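Local coordinates for Slr1257 protein (Synechocystis sp. PCC 6803 substr. Kazusa, PDB 1IIT) that probably forms a ligand-gated ion channel, of which this chain is the amino-acid-binding core, here holding L-serine, at residues S94-L99 / M160-A165; A120-T125 / N142-A147; L32-A37 / V206-L211; I68-I73 / Y190-K195. All coordinates share one frame; numbering follows the deposited sequence.

Interaction 1: residues S94-L99 / M160-A165. With SER (serine), chain B.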
loop_
_atom_site.group_PDB
_atom_site.type_symbol
_atom_site.label_atom_id
_atom_site.label_comp_id
_atom_site.label_asym_id
_atom_site.label_seq_id
_atom_site.Cartn_x
_atom_site.Cartn_y
_atom_site.Cartn_z
ATOM N N SER A 94 -4.747 -6.832 -0.559
ATOM C CA SER A 94 -5.395 -8.102 -0.832
ATOM C C SER A 94 -4.565 -9.011 -1.711
ATOM O O SER A 94 -3.640 -8.570 -2.369
ATOM C CB SER A 94 -6.742 -7.840 -1.495
ATOM O OG SER A 94 -7.509 -9.020 -1.632
ATOM N N GLY A 95 -4.870 -10.298 -1.674
ATOM C CA GLY A 95 -4.160 -11.245 -2.508
ATOM C C GLY A 95 -5.165 -11.827 -3.476
ATOM O O GLY A 95 -6.364 -11.798 -3.204
ATOM N N ILE A 96 -4.707 -12.244 -4.650
ATOM C CA ILE A 96 -5.590 -12.870 -5.628
ATOM C C ILE A 96 -5.320 -14.370 -5.457
ATOM O O ILE A 96 -4.168 -14.802 -5.451
ATOM C CB ILE A 96 -5.273 -12.400 -7.071
ATOM C CG1 ILE A 96 -5.388 -10.873 -7.166
ATOM C CG2 ILE A 96 -6.197 -13.067 -8.069
ATOM C CD1 ILE A 96 -6.689 -10.293 -6.616
ATOM N N GLY A 97 -6.370 -15.150 -5.227
ATOM C CA GLY A 97 -6.167 -16.569 -5.022
ATOM C C GLY A 97 -6.941 -17.493 -5.930
ATOM O O GLY A 97 -7.455 -17.079 -6.974
ATOM N N LEU A 98 -7.044 -18.746 -5.496
ATOM C CA LEU A 98 -7.740 -19.786 -6.245
ATOM C C LEU A 98 -8.612 -20.669 -5.361
ATOM O O LEU A 98 -8.214 -21.066 -4.266
ATOM C CB LEU A 98 -6.721 -20.664 -6.967
ATOM C CG LEU A 98 -6.039 -20.069 -8.198
ATOM C CD1 LEU A 98 -4.696 -20.744 -8.417
ATOM C CD2 LEU A 98 -6.953 -20.211 -9.412
ATOM N N LEU A 99 -9.815 -20.955 -5.844
ATOM C CA LEU A 99 -10.764 -21.814 -5.145
ATOM C C LEU A 99 -10.827 -23.107 -5.956
ATOM O O LEU A 99 -11.169 -23.077 -7.144
ATOM C CB LEU A 99 -12.146 -21.171 -5.113
ATOM C CG LEU A 99 -13.234 -21.946 -4.372
ATOM C CD1 LEU A 99 -12.998 -21.834 -2.878
ATOM C CD2 LEU A 99 -14.601 -21.393 -4.734
ATOM N N MET A 160 -10.406 -18.225 -10.122
ATOM C CA MET A 160 -9.424 -17.228 -9.697
ATOM C C MET A 160 -10.163 -15.947 -9.343
ATOM O O MET A 160 -10.914 -15.407 -10.153
ATOM C CB MET A 160 -8.403 -16.948 -10.795
ATOM C CG MET A 160 -7.191 -16.188 -10.295
ATOM S SD MET A 160 -6.065 -15.726 -11.616
ATOM C CE MET A 160 -5.145 -17.240 -11.843
ATOM N N PHE A 161 -9.953 -15.472 -8.123
ATOM C CA PHE A 161 -10.622 -14.267 -7.640
ATOM C C PHE A 161 -9.922 -13.805 -6.371
ATOM O O PHE A 161 -9.068 -14.513 -5.836
ATOM C CB PHE A 161 -12.089 -14.596 -7.342
ATOM C CG PHE A 161 -12.986 -13.393 -7.248
ATOM C CD1 PHE A 161 -13.522 -12.819 -8.395
ATOM C CD2 PHE A 161 -13.304 -12.835 -6.011
ATOM C CE1 PHE A 161 -14.360 -11.710 -8.312
ATOM C CE2 PHE A 161 -14.140 -11.727 -5.925
ATOM C CZ PHE A 161 -14.667 -11.165 -7.077
ATOM N N ASP A 162 -10.263 -12.604 -5.912
ATOM C CA ASP A 162 -9.694 -12.031 -4.691
ATOM C C ASP A 162 -9.844 -13.021 -3.535
ATOM O O ASP A 162 -10.942 -13.488 -3.252
ATOM C CB ASP A 162 -10.407 -10.719 -4.334
ATOM C CG ASP A 162 -10.262 -9.659 -5.414
ATOM O OD1 ASP A 162 -9.761 -8.560 -5.101
ATOM O OD2 ASP A 162 -10.650 -9.921 -6.575
ATOM N N ARG A 163 -8.737 -13.288 -2.852
ATOM C CA ARG A 163 -8.695 -14.240 -1.753
ATOM C C ARG A 163 -9.693 -14.028 -0.608
ATOM O O ARG A 163 -10.300 -14.993 -0.149
ATOM C CB ARG A 163 -7.262 -14.364 -1.228
ATOM C CG ARG A 163 -6.970 -15.687 -0.554
ATOM C CD ARG A 163 -5.473 -15.927 -0.399
ATOM N NE ARG A 163 -5.201 -17.293 0.049
ATOM C CZ ARG A 163 -5.366 -17.725 1.298
ATOM N NH1 ARG A 163 -5.797 -16.898 2.244
ATOM N NH2 ARG A 163 -5.116 -18.994 1.602
ATOM N N PRO A 164 -9.893 -12.771 -0.142
ATOM C CA PRO A 164 -10.853 -12.573 0.954
ATOM C C PRO A 164 -12.279 -12.950 0.570
ATOM O O PRO A 164 -13.007 -13.505 1.386
ATOM C CB PRO A 164 -10.736 -11.078 1.257
ATOM C CG PRO A 164 -9.323 -10.759 0.853
ATOM C CD PRO A 164 -9.205 -11.506 -0.456
ATOM N N ALA A 165 -12.674 -12.654 -0.667
ATOM C CA ALA A 165 -14.020 -12.982 -1.136
ATOM C C ALA A 165 -14.219 -14.495 -1.244
ATOM O O ALA A 165 -15.308 -15.009 -0.980
ATOM C CB ALA A 165 -14.291 -12.322 -2.474
HETATM N N SER B . -10.299 -6.472 -6.715
HETATM C CA SER B . -10.933 -6.864 -8.005
HETATM C C SER B . -10.515 -5.898 -9.101
HETATM O O SER B . -10.192 -4.749 -8.761
HETATM C CB SER B . -12.455 -6.865 -7.867
HETATM O OG SER B . -12.855 -7.778 -6.868
HETATM O OXT SER B . -10.521 -6.292 -10.278
#
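Ile96 and Asp162 are paired across the strands with like first torsions: CG1 of Ile96 (chi1 -58°) and CG of Asp162 (chi1 -61°) each stand opposite their own carbonyl carbon, and each side chain turns off the partner strand. The two lie side by side, pointing the same way, with Ile96 CD1 3.8 Å from Asp162 CG. This leaves the carboxylate pointing at the bound serine. Its OD1 takes a hydrogen bond from the ligand N at 2.7 Å, while OD2 receives a weak one (3.1 Å) from the ligand OG. OD2 also sits over the centre of the Phe161 ring, 3.9 Å above its plane. Tyr190 OH, itself hydrogen-bonded to Ser94 OG, makes a second hydrogen bond to OD1. With Asp162 cut back to alanine, the ligand's ammonium group is likely to lose its carboxylate mate and Tyr190 OH one of its partners. Behind the carboxylate the backbones pair antiparallel: Gly97 N reaches Phe161 O at 2.8 Å, and Phe161 N returns a longer bond to Gly97 O. Arg163 N, already in the helix, bonds to Gly95 O. On the Ile96 side, Met160 CG meets Ile96 CG2, and Leu98 CD2 lies obliquely on Met160 CB at 3.8 Å. Here a strand runs straight into a helix, and the acidic residue at the junction takes the ligand's amino group from the second lobe, as in ionotropic glutamate receptors.

Interaction 2: residues A120-T125 / N142-A147. With SER (serine), chain B.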
loop_
_atom_site.group_PDB
_atom_site.type_symbol
_atom_site.label_atom_id
_atom_site.label_comp_id
_atom_site.label_asym_id
_atom_site.label_seq_id
_atom_site.Cartn_x
_atom_site.Cartn_y
_atom_site.Cartn_z
ATOM N N ALA A 120 -11.771 -20.465 -14.135
ATOM C CA ALA A 120 -12.922 -19.574 -14.249
ATOM C C ALA A 120 -12.591 -18.233 -13.587
ATOM O O ALA A 120 -11.974 -18.193 -12.524
ATOM C CB ALA A 120 -14.135 -20.191 -13.585
ATOM N N VAL A 121 -12.987 -17.143 -14.238
ATOM C CA VAL A 121 -12.742 -15.796 -13.728
ATOM C C VAL A 121 -13.975 -14.934 -13.956
ATOM O O VAL A 121 -14.810 -15.239 -14.808
ATOM C CB VAL A 121 -11.527 -15.119 -14.428
ATOM C CG1 VAL A 121 -10.261 -15.892 -14.155
ATOM C CG2 VAL A 121 -11.765 -15.000 -15.933
ATOM N N VAL A 122 -14.121 -13.889 -13.152
ATOM C CA VAL A 122 -15.247 -12.985 -13.303
ATOM C C VAL A 122 -14.801 -11.865 -14.242
ATOM O O VAL A 122 -13.674 -11.368 -14.143
ATOM C CB VAL A 122 -15.704 -12.409 -11.939
ATOM C CG1 VAL A 122 -16.920 -11.498 -12.125
ATOM C CG2 VAL A 122 -16.046 -13.553 -10.989
ATOM N N ARG A 123 -15.673 -11.506 -15.179
ATOM C CA ARG A 123 -15.382 -10.455 -16.141
ATOM C C ARG A 123 -15.032 -9.138 -15.443
ATOM O O ARG A 123 -15.539 -8.838 -14.352
ATOM C CB ARG A 123 -16.587 -10.238 -17.064
ATOM C CG ARG A 123 -17.801 -9.658 -16.360
ATOM C CD ARG A 123 -18.918 -9.367 -17.331
ATOM N NE ARG A 123 -19.817 -8.342 -16.813
ATOM C CZ ARG A 123 -19.538 -7.042 -16.820
ATOM N NH1 ARG A 123 -18.393 -6.608 -17.321
ATOM N NH2 ARG A 123 -20.397 -6.178 -16.309
ATOM N N ASP A 124 -14.139 -8.379 -16.074
ATOM C CA ASP A 124 -13.697 -7.073 -15.584
ATOM C C ASP A 124 -13.029 -7.022 -14.205
ATOM O O ASP A 124 -13.171 -6.045 -13.468
ATOM C CB ASP A 124 -14.847 -6.063 -15.651
ATOM C CG ASP A 124 -14.365 -4.624 -15.511
ATOM O OD1 ASP A 124 -13.375 -4.253 -16.181
ATOM O OD2 ASP A 124 -14.961 -3.870 -14.717
ATOM N N THR A 125 -12.319 -8.086 -13.850
ATOM C CA THR A 125 -11.593 -8.127 -12.584
ATOM C C THR A 125 -10.144 -8.380 -12.968
ATOM O O THR A 125 -9.871 -8.860 -14.075
ATOM C CB THR A 125 -12.096 -9.253 -11.642
ATOM O OG1 THR A 125 -11.871 -10.526 -12.254
ATOM C CG2 THR A 125 -13.581 -9.085 -11.338
ATOM N N ASN A 142 -20.103 -13.918 -15.651
ATOM C CA ASN A 142 -20.696 -12.647 -15.248
ATOM C C ASN A 142 -20.520 -12.243 -13.791
ATOM O O ASN A 142 -20.537 -11.056 -13.466
ATOM C CB ASN A 142 -22.179 -12.621 -15.606
ATOM C CG ASN A 142 -22.411 -12.382 -17.079
ATOM O OD1 ASN A 142 -22.361 -11.243 -17.547
ATOM N ND2 ASN A 142 -22.643 -13.458 -17.828
ATOM N N ASN A 143 -20.374 -13.232 -12.919
ATOM C CA ASN A 143 -20.217 -12.977 -11.492
ATOM C C ASN A 143 -19.536 -14.142 -10.794
ATOM O O ASN A 143 -19.312 -15.191 -11.401
ATOM C CB ASN A 143 -21.574 -12.667 -10.843
ATOM C CG ASN A 143 -22.683 -13.607 -11.303
ATOM O OD1 ASN A 143 -22.709 -14.779 -10.940
ATOM N ND2 ASN A 143 -23.611 -13.086 -12.097
ATOM N N LEU A 144 -19.166 -13.934 -9.533
ATOM C CA LEU A 144 -18.494 -14.958 -8.748
ATOM C C LEU A 144 -19.376 -16.198 -8.544
ATOM O O LEU A 144 -18.880 -17.321 -8.588
ATOM C CB LEU A 144 -18.045 -14.380 -7.401
ATOM C CG LEU A 144 -17.249 -15.313 -6.482
ATOM C CD1 LEU A 144 -15.949 -15.740 -7.140
ATOM C CD2 LEU A 144 -16.971 -14.609 -5.165
ATOM N N THR A 145 -20.675 -15.992 -8.339
ATOM C CA THR A 145 -21.608 -17.106 -8.148
ATOM C C THR A 145 -21.629 -17.986 -9.397
ATOM O O THR A 145 -21.634 -19.212 -9.298
ATOM C CB THR A 145 -23.031 -16.596 -7.835
ATOM O OG1 THR A 145 -23.023 -15.897 -6.582
ATOM C CG2 THR A 145 -24.024 -17.749 -7.767
ATOM N N ALA A 146 -21.582 -17.348 -10.566
ATOM C CA ALA A 146 -21.567 -18.048 -11.849
ATOM C C ALA A 146 -20.257 -18.815 -12.042
ATOM O O ALA A 146 -20.256 -19.923 -12.573
ATOM C CB ALA A 146 -21.773 -17.057 -12.989
ATOM N N ALA A 147 -19.144 -18.224 -11.615
ATOM C CA ALA A 147 -17.834 -18.861 -11.723
ATOM C C ALA A 147 -17.748 -20.064 -10.777
ATOM O O ALA A 147 -17.136 -21.085 -11.102
ATOM C CB ALA A 147 -16.731 -17.856 -11.398
HETATM N N SER B . -10.299 -6.472 -6.715
HETATM C CA SER B . -10.933 -6.864 -8.005
HETATM C C SER B . -10.515 -5.898 -9.101
HETATM O O SER B . -10.192 -4.749 -8.761
HETATM C CB SER B . -12.455 -6.865 -7.867
HETATM O OG SER B . -12.855 -7.778 -6.868
HETATM O OXT SER B . -10.521 -6.292 -10.278
#
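Val122 meets the start of helix 144-152 with both of its methyl groups, which fork from CB and lie against successive backbone atoms of residues 142-144. With CG1 opposite the backbone N (chi1 -178°), that methyl comes against Asn143 CA at 3.7 Å. CG2, the other branch, touches Leu144 N at 3.5 Å and continues to the CB atoms of Leu144 and Ala147. Phe161, from the neighbouring strand, packs on the same methyl. Were Val122 a mere alanine, both methyl contacts would go, and a gap would probably open beside Phe161. One turn further along the helix Ala147 CB rests on Ala120 CB at 4.1 Å. At the solvent end Arg123 and Asn142 meet only loosely, their flat groups turned 73° apart. The helix start is closed by Asn143, whose OD1 accepts from Ala146 N at 2.8 Å as an N-cap. From Val122 to Thr125 the chain makes a type II beta turn, fastened by Thr125 OG1 to Val122 O at 2.7 Å; this brings Thr125 CA to 3.1 Å from the ligand OXT. Helix 144-152 is the crossover of a beta-alpha-beta unit joining strands 137-141 and 158-162, and here it packs on the strand between them, 118-122, whose end delivers the ligand-binding loop.

Interaction 3: residues L32-A37 / V206-L211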
loop_
_atom_site.group_PDB
_atom_site.type_symbol
_atom_site.label_atom_id
_atom_site.label_comp_id
_atom_site.label_asym_id
_atom_site.label_seq_id
_atom_site.Cartn_x
_atom_site.Cartn_y
_atom_site.Cartn_z
ATOM N N LEU A 32 -17.862 -0.143 2.547
ATOM C CA LEU A 32 -18.901 0.798 2.981
ATOM C C LEU A 32 -18.624 1.324 4.390
ATOM O O LEU A 32 -18.989 2.448 4.708
ATOM C CB LEU A 32 -20.305 0.169 2.908
ATOM C CG LEU A 32 -21.071 0.173 1.571
ATOM C CD1 LEU A 32 -21.373 1.603 1.135
ATOM C CD2 LEU A 32 -20.303 -0.560 0.487
ATOM N N ASP A 33 -17.999 0.508 5.236
ATOM C CA ASP A 33 -17.649 0.946 6.584
ATOM C C ASP A 33 -16.561 2.017 6.489
ATOM O O ASP A 33 -16.595 3.009 7.220
ATOM C CB ASP A 33 -17.140 -0.225 7.428
ATOM C CG ASP A 33 -18.258 -1.141 7.904
ATOM O OD1 ASP A 33 -19.442 -0.753 7.829
ATOM O OD2 ASP A 33 -17.942 -2.249 8.381
ATOM N N VAL A 34 -15.603 1.813 5.578
ATOM C CA VAL A 34 -14.516 2.773 5.372
ATOM C C VAL A 34 -15.081 4.083 4.840
ATOM O O VAL A 34 -14.828 5.151 5.405
ATOM C CB VAL A 34 -13.460 2.242 4.377
ATOM C CG1 VAL A 34 -12.487 3.353 3.990
ATOM C CG2 VAL A 34 -12.696 1.078 4.995
ATOM N N TRP A 35 -15.869 4.006 3.771
ATOM C CA TRP A 35 -16.449 5.218 3.209
ATOM C C TRP A 35 -17.340 5.961 4.203
ATOM O O TRP A 35 -17.250 7.181 4.322
ATOM C CB TRP A 35 -17.226 4.944 1.919
ATOM C CG TRP A 35 -18.010 6.159 1.497
ATOM C CD1 TRP A 35 -19.359 6.351 1.634
ATOM C CD2 TRP A 35 -17.474 7.413 1.033
ATOM N NE1 TRP A 35 -19.689 7.642 1.306
ATOM C CE2 TRP A 35 -18.557 8.317 0.934
ATOM C CE3 TRP A 35 -16.184 7.860 0.705
ATOM C CZ2 TRP A 35 -18.391 9.644 0.520
ATOM C CZ3 TRP A 35 -16.020 9.184 0.294
ATOM C CH2 TRP A 35 -17.121 10.056 0.207
ATOM N N ARG A 36 -18.200 5.239 4.912
ATOM C CA ARG A 36 -19.084 5.879 5.871
ATOM C C ARG A 36 -18.338 6.583 6.986
ATOM O O ARG A 36 -18.735 7.671 7.390
ATOM C CB ARG A 36 -20.115 4.904 6.422
ATOM C CG ARG A 36 -21.211 4.642 5.422
ATOM C CD ARG A 36 -22.387 3.913 6.013
ATOM N NE ARG A 36 -23.377 3.666 4.970
ATOM C CZ ARG A 36 -23.652 2.467 4.463
ATOM N NH1 ARG A 36 -23.021 1.380 4.905
ATOM N NH2 ARG A 36 -24.528 2.362 3.472
ATOM N N ALA A 37 -17.248 5.990 7.466
ATOM C CA ALA A 37 -16.452 6.625 8.516
ATOM C C ALA A 37 -15.883 7.950 7.970
ATOM O O ALA A 37 -15.855 8.957 8.669
ATOM C CB ALA A 37 -15.332 5.700 8.962
ATOM N N VAL A 206 -6.421 11.821 3.883
ATOM C CA VAL A 206 -6.089 12.011 5.297
ATOM C C VAL A 206 -6.968 11.126 6.181
ATOM O O VAL A 206 -6.462 10.417 7.053
ATOM C CB VAL A 206 -6.247 13.499 5.722
ATOM C CG1 VAL A 206 -6.147 13.648 7.238
ATOM C CG2 VAL A 206 -5.193 14.351 5.029
ATOM N N GLU A 207 -8.274 11.143 5.918
ATOM C CA GLU A 207 -9.232 10.352 6.684
ATOM C C GLU A 207 -9.032 8.855 6.556
ATOM O O GLU A 207 -9.120 8.133 7.546
ATOM C CB GLU A 207 -10.664 10.711 6.292
ATOM C CG GLU A 207 -11.291 11.673 7.253
ATOM C CD GLU A 207 -11.130 11.208 8.694
ATOM O OE1 GLU A 207 -10.487 11.940 9.476
ATOM O OE2 GLU A 207 -11.629 10.104 9.033
ATOM N N MET A 208 -8.781 8.392 5.336
ATOM C CA MET A 208 -8.552 6.970 5.104
ATOM C C MET A 208 -7.243 6.541 5.781
ATOM O O MET A 208 -7.152 5.448 6.344
ATOM C CB MET A 208 -8.509 6.675 3.605
ATOM C CG MET A 208 -9.883 6.696 2.949
ATOM S SD MET A 208 -9.788 6.517 1.175
ATOM C CE MET A 208 -9.292 4.806 1.036
ATOM N N LEU A 209 -6.248 7.425 5.761
ATOM C CA LEU A 209 -4.965 7.137 6.391
ATOM C C LEU A 209 -5.131 7.108 7.917
ATOM O O LEU A 209 -4.518 6.283 8.597
ATOM C CB LEU A 209 -3.904 8.152 5.940
ATOM C CG LEU A 209 -3.393 7.961 4.500
ATOM C CD1 LEU A 209 -2.621 9.178 4.025
ATOM C CD2 LEU A 209 -2.522 6.707 4.427
ATOM N N ASN A 210 -5.998 7.977 8.444
ATOM C CA ASN A 210 -6.282 8.013 9.884
ATOM C C ASN A 210 -6.928 6.697 10.295
ATOM O O ASN A 210 -6.579 6.127 11.324
ATOM C CB ASN A 210 -7.260 9.141 10.233
ATOM C CG ASN A 210 -6.576 10.457 10.488
ATOM O OD1 ASN A 210 -5.436 10.499 10.949
ATOM N ND2 ASN A 210 -7.282 11.551 10.218
ATOM N N LEU A 211 -7.895 6.242 9.498
ATOM C CA LEU A 211 -8.597 4.987 9.766
ATOM C C LEU A 211 -7.628 3.807 9.717
ATOM O O LEU A 211 -7.690 2.898 10.546
ATOM C CB LEU A 211 -9.726 4.786 8.749
ATOM C CG LEU A 211 -10.914 5.740 8.890
ATOM C CD1 LEU A 211 -11.836 5.642 7.674
ATOM C CD2 LEU A 211 -11.669 5.418 10.174
#
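Leu211 points its isobutyl end at helix 30-41, and Ala37 turns its methyl directly to meet it. CG of Leu211 stands opposite the carbonyl carbon (chi1 -70°), which carries both methyls across the gap to the neighbouring helix. CD1 of Leu211 approaches Ala37 CB to 3.7 Å and CD2 to 3.9 Å, so the small side chain faces the leucine's fork. The same CD1 also lies against the backbone, 3.8 Å from Val34 O, one turn back on helix 30-41. Val34 reaches over from beside this spot: its CG1 is 4.4 Å from Met208 CG, and it brushes Leu211 CD1 at a similar range. At the margin of the contact Glu207 faces Ala37 without a bond, its OE1 instead receiving a weak one from Asn210 ND2 within its own helix. The short helical segments run 10.1 Å apart at closest approach, with their directions at 121°, and Val38 extends the same packing along helix 30-41. Phe220 covers Val34 from helix 216-225, whose Val216 and Ile217 cover Leu211. The far side of helix 201-213 serves the dimer instead: Val206, Leu209 and Asn210 pack on Ala81, Ala80 and Pro77 of the second subunit. Between these two helices of the first lobe the fit is thus made mainly of apolar groups. Such a contact depends on shape and on exclusion of water, without any directional bond to fix the angle between the helices.

Interaction 4: residues I68-I73 / Y190-K195. With SER (serine), chain B.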
loop_
_atom_site.group_PDB
_atom_site.type_symbol
_atom_site.label_atom_id
_atom_site.label_comp_id
_atom_site.label_asym_id
_atom_site.label_seq_id
_atom_site.Cartn_x
_atom_site.Cartn_y
_atom_site.Cartn_z
ATOM N N ILE A 68 -17.239 9.657 -6.581
ATOM C CA ILE A 68 -16.277 8.658 -6.122
ATOM C C ILE A 68 -16.795 7.243 -6.355
ATOM O O ILE A 68 -18.006 7.009 -6.378
ATOM C CB ILE A 68 -15.941 8.845 -4.608
ATOM C CG1 ILE A 68 -14.777 7.936 -4.192
ATOM C CG2 ILE A 68 -17.177 8.597 -3.743
ATOM C CD1 ILE A 68 -14.315 8.148 -2.761
ATOM N N LEU A 69 -15.872 6.323 -6.611
ATOM C CA LEU A 69 -16.219 4.921 -6.801
ATOM C C LEU A 69 -15.573 4.163 -5.646
ATOM O O LEU A 69 -14.362 4.239 -5.451
ATOM C CB LEU A 69 -15.681 4.398 -8.132
ATOM C CG LEU A 69 -15.975 2.921 -8.389
ATOM C CD1 LEU A 69 -17.483 2.695 -8.558
ATOM C CD2 LEU A 69 -15.207 2.466 -9.613
ATOM N N ILE A 70 -16.385 3.475 -4.852
ATOM C CA ILE A 70 -15.860 2.719 -3.718
ATOM C C ILE A 70 -16.043 1.211 -3.889
ATOM O O ILE A 70 -16.929 0.753 -4.620
ATOM C CB ILE A 70 -16.485 3.174 -2.366
ATOM C CG1 ILE A 70 -17.961 2.770 -2.279
ATOM C CG2 ILE A 70 -16.340 4.682 -2.209
ATOM C CD1 ILE A 70 -18.572 2.990 -0.921
ATOM N N GLY A 71 -15.196 0.453 -3.203
ATOM C CA GLY A 71 -15.249 -0.996 -3.267
ATOM C C GLY A 71 -13.844 -1.577 -3.236
ATOM O O GLY A 71 -12.878 -0.825 -3.030
ATOM N N PRO A 72 -13.698 -2.913 -3.341
ATOM C CA PRO A 72 -12.388 -3.576 -3.336
ATOM C C PRO A 72 -11.784 -3.435 -4.731
ATOM O O PRO A 72 -11.654 -4.410 -5.466
ATOM C CB PRO A 72 -12.745 -5.025 -3.021
ATOM C CG PRO A 72 -14.080 -5.190 -3.671
ATOM C CD PRO A 72 -14.787 -3.905 -3.290
ATOM N N ILE A 73 -11.443 -2.197 -5.085
ATOM C CA ILE A 73 -10.882 -1.863 -6.392
ATOM C C ILE A 73 -9.356 -1.900 -6.390
ATOM O O ILE A 73 -8.703 -1.087 -5.735
ATOM C CB ILE A 73 -11.380 -0.467 -6.838
ATOM C CG1 ILE A 73 -12.909 -0.416 -6.722
ATOM C CG2 ILE A 73 -10.956 -0.178 -8.273
ATOM C CD1 ILE A 73 -13.474 0.970 -6.685
ATOM N N TYR A 190 -6.066 -2.106 -2.496
ATOM C CA TYR A 190 -7.412 -1.632 -2.830
ATOM C C TYR A 190 -7.467 -0.136 -2.538
ATOM O O TYR A 190 -6.954 0.309 -1.523
ATOM C CB TYR A 190 -8.488 -2.275 -1.946
ATOM C CG TYR A 190 -8.804 -3.732 -2.177
ATOM C CD1 TYR A 190 -9.545 -4.437 -1.231
ATOM C CD2 TYR A 190 -8.393 -4.407 -3.329
ATOM C CE1 TYR A 190 -9.867 -5.766 -1.414
ATOM C CE2 TYR A 190 -8.716 -5.755 -3.525
ATOM C CZ TYR A 190 -9.457 -6.424 -2.553
ATOM O OH TYR A 190 -9.768 -7.761 -2.685
ATOM N N GLY A 191 -8.112 0.621 -3.421
ATOM C CA GLY A 191 -8.270 2.052 -3.224
ATOM C C GLY A 191 -9.617 2.488 -3.784
ATOM O O GLY A 191 -10.365 1.667 -4.329
ATOM N N PHE A 192 -9.977 3.750 -3.579
ATOM C CA PHE A 192 -11.225 4.285 -4.119
ATOM C C PHE A 192 -10.836 5.152 -5.322
ATOM O O PHE A 192 -9.672 5.535 -5.460
ATOM C CB PHE A 192 -11.947 5.137 -3.074
ATOM C CG PHE A 192 -12.485 4.358 -1.897
ATOM C CD1 PHE A 192 -12.815 5.021 -0.716
ATOM C CD2 PHE A 192 -12.703 2.984 -1.975
ATOM C CE1 PHE A 192 -13.357 4.342 0.362
ATOM C CE2 PHE A 192 -13.249 2.289 -0.896
ATOM C CZ PHE A 192 -13.577 2.969 0.276
ATOM N N VAL A 193 -11.788 5.451 -6.202
ATOM C CA VAL A 193 -11.497 6.268 -7.381
ATOM C C VAL A 193 -12.218 7.619 -7.347
ATOM O O VAL A 193 -13.425 7.702 -7.128
ATOM C CB VAL A 193 -11.832 5.517 -8.699
ATOM C CG1 VAL A 193 -11.471 6.369 -9.916
ATOM C CG2 VAL A 193 -11.077 4.181 -8.755
ATOM N N LEU A 194 -11.440 8.681 -7.527
ATOM C CA LEU A 194 -11.942 10.050 -7.532
ATOM C C LEU A 194 -11.642 10.672 -8.895
ATOM O O LEU A 194 -10.918 10.086 -9.709
ATOM C CB LEU A 194 -11.216 10.865 -6.458
ATOM C CG LEU A 194 -11.519 10.611 -4.985
ATOM C CD1 LEU A 194 -10.430 11.200 -4.095
ATOM C CD2 LEU A 194 -12.860 11.238 -4.666
ATOM N N LYS A 195 -12.218 11.841 -9.159
ATOM C CA LYS A 195 -11.940 12.543 -10.408
ATOM C C LYS A 195 -10.554 13.164 -10.207
ATOM O O LYS A 195 -10.214 13.583 -9.098
ATOM C CB LYS A 195 -12.969 13.649 -10.663
ATOM C CG LYS A 195 -12.956 14.190 -12.096
ATOM C CD LYS A 195 -12.700 15.703 -12.167
ATOM C CE LYS A 195 -13.805 16.542 -11.509
ATOM N NZ LYS A 195 -13.658 16.686 -10.030
HETATM N N SER B . -10.299 -6.472 -6.715
HETATM C CA SER B . -10.933 -6.864 -8.005
HETATM C C SER B . -10.515 -5.898 -9.101
HETATM O O SER B . -10.192 -4.749 -8.761
HETATM C CB SER B . -12.455 -6.865 -7.867
HETATM O OG SER B . -12.855 -7.778 -6.868
HETATM O OXT SER B . -10.521 -6.292 -10.278
#
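Pro72 sets its CB over one face of the Tyr190 ring, 3.4 Å above the plane and offset toward the rim, a CH-pi contact. Both residues touch the bound serine: Pro72 O accepts from the ligand N at 2.8 Å, and Tyr190 CE2 lies 3.6 Å from the same nitrogen. Tyr190 OH reaches on to Asp162 and Ser94 in the other lobe. What sets the Pro72 carbonyl is the turn around it. Gly71 has backbone angles that only glycine readily adopts, and Pro72 follows as the centre of an inverse gamma turn. Beyond the turn Gly191 N bonds to Ile73 O at 2.9 Å. The next layer is Ile70 on Phe192. With CG1 of Ile70 between its backbone N and carbonyl carbon (chi1 70°), the CG2 methyl is left to settle over the centre of the Phe192 ring, 3.7 Å above it. Gly71 O stands at the edge of that ring, in its plane, and is hydrogen-bonded to Tyr91 OH. Further back, Leu69 and Val193 form an antiparallel hydrogen-bonded pair, Leu69 N to Val193 O being 2.9 Å, with a matching return bond. Leu69 CB packs on Val193 CB at 4.0 Å. On the opposite face Ile68 lies alongside Leu194, Ile68 CG1 to Leu194 CD2 being 3.8 Å. The chemistry is graded: hydrogen-bonded strands and apolar contacts behind, and at the tip the backbone carbonyl of Pro72, which would favour the ligand's ammonium, with the Tyr190 ring alongside.

Overall arrangement
From the N terminus, helix 30-41 opens the longest of four loops, which interaction 3 closes at residues 206-211. Within it, interaction 4 joins 68-73 to 190-195; within that, interaction 1 joins 94-99 to 160-165; innermost, interaction 2 joins 120-125 to 142-147. The four are concentric and none cross. Interactions 3 and 4 build the first lobe, where Trp35 and Leu32 pack on Ile68 and Ile70. Interactions 1 and 2 build the second, where Met160 N probably bonds to Ala120 O. The lobes meet at the ligand: Tyr190 OH of interaction 4 is probably hydrogen-bonded to Asp162 and Ser94 of interaction 1, and strand 178-195 runs through both.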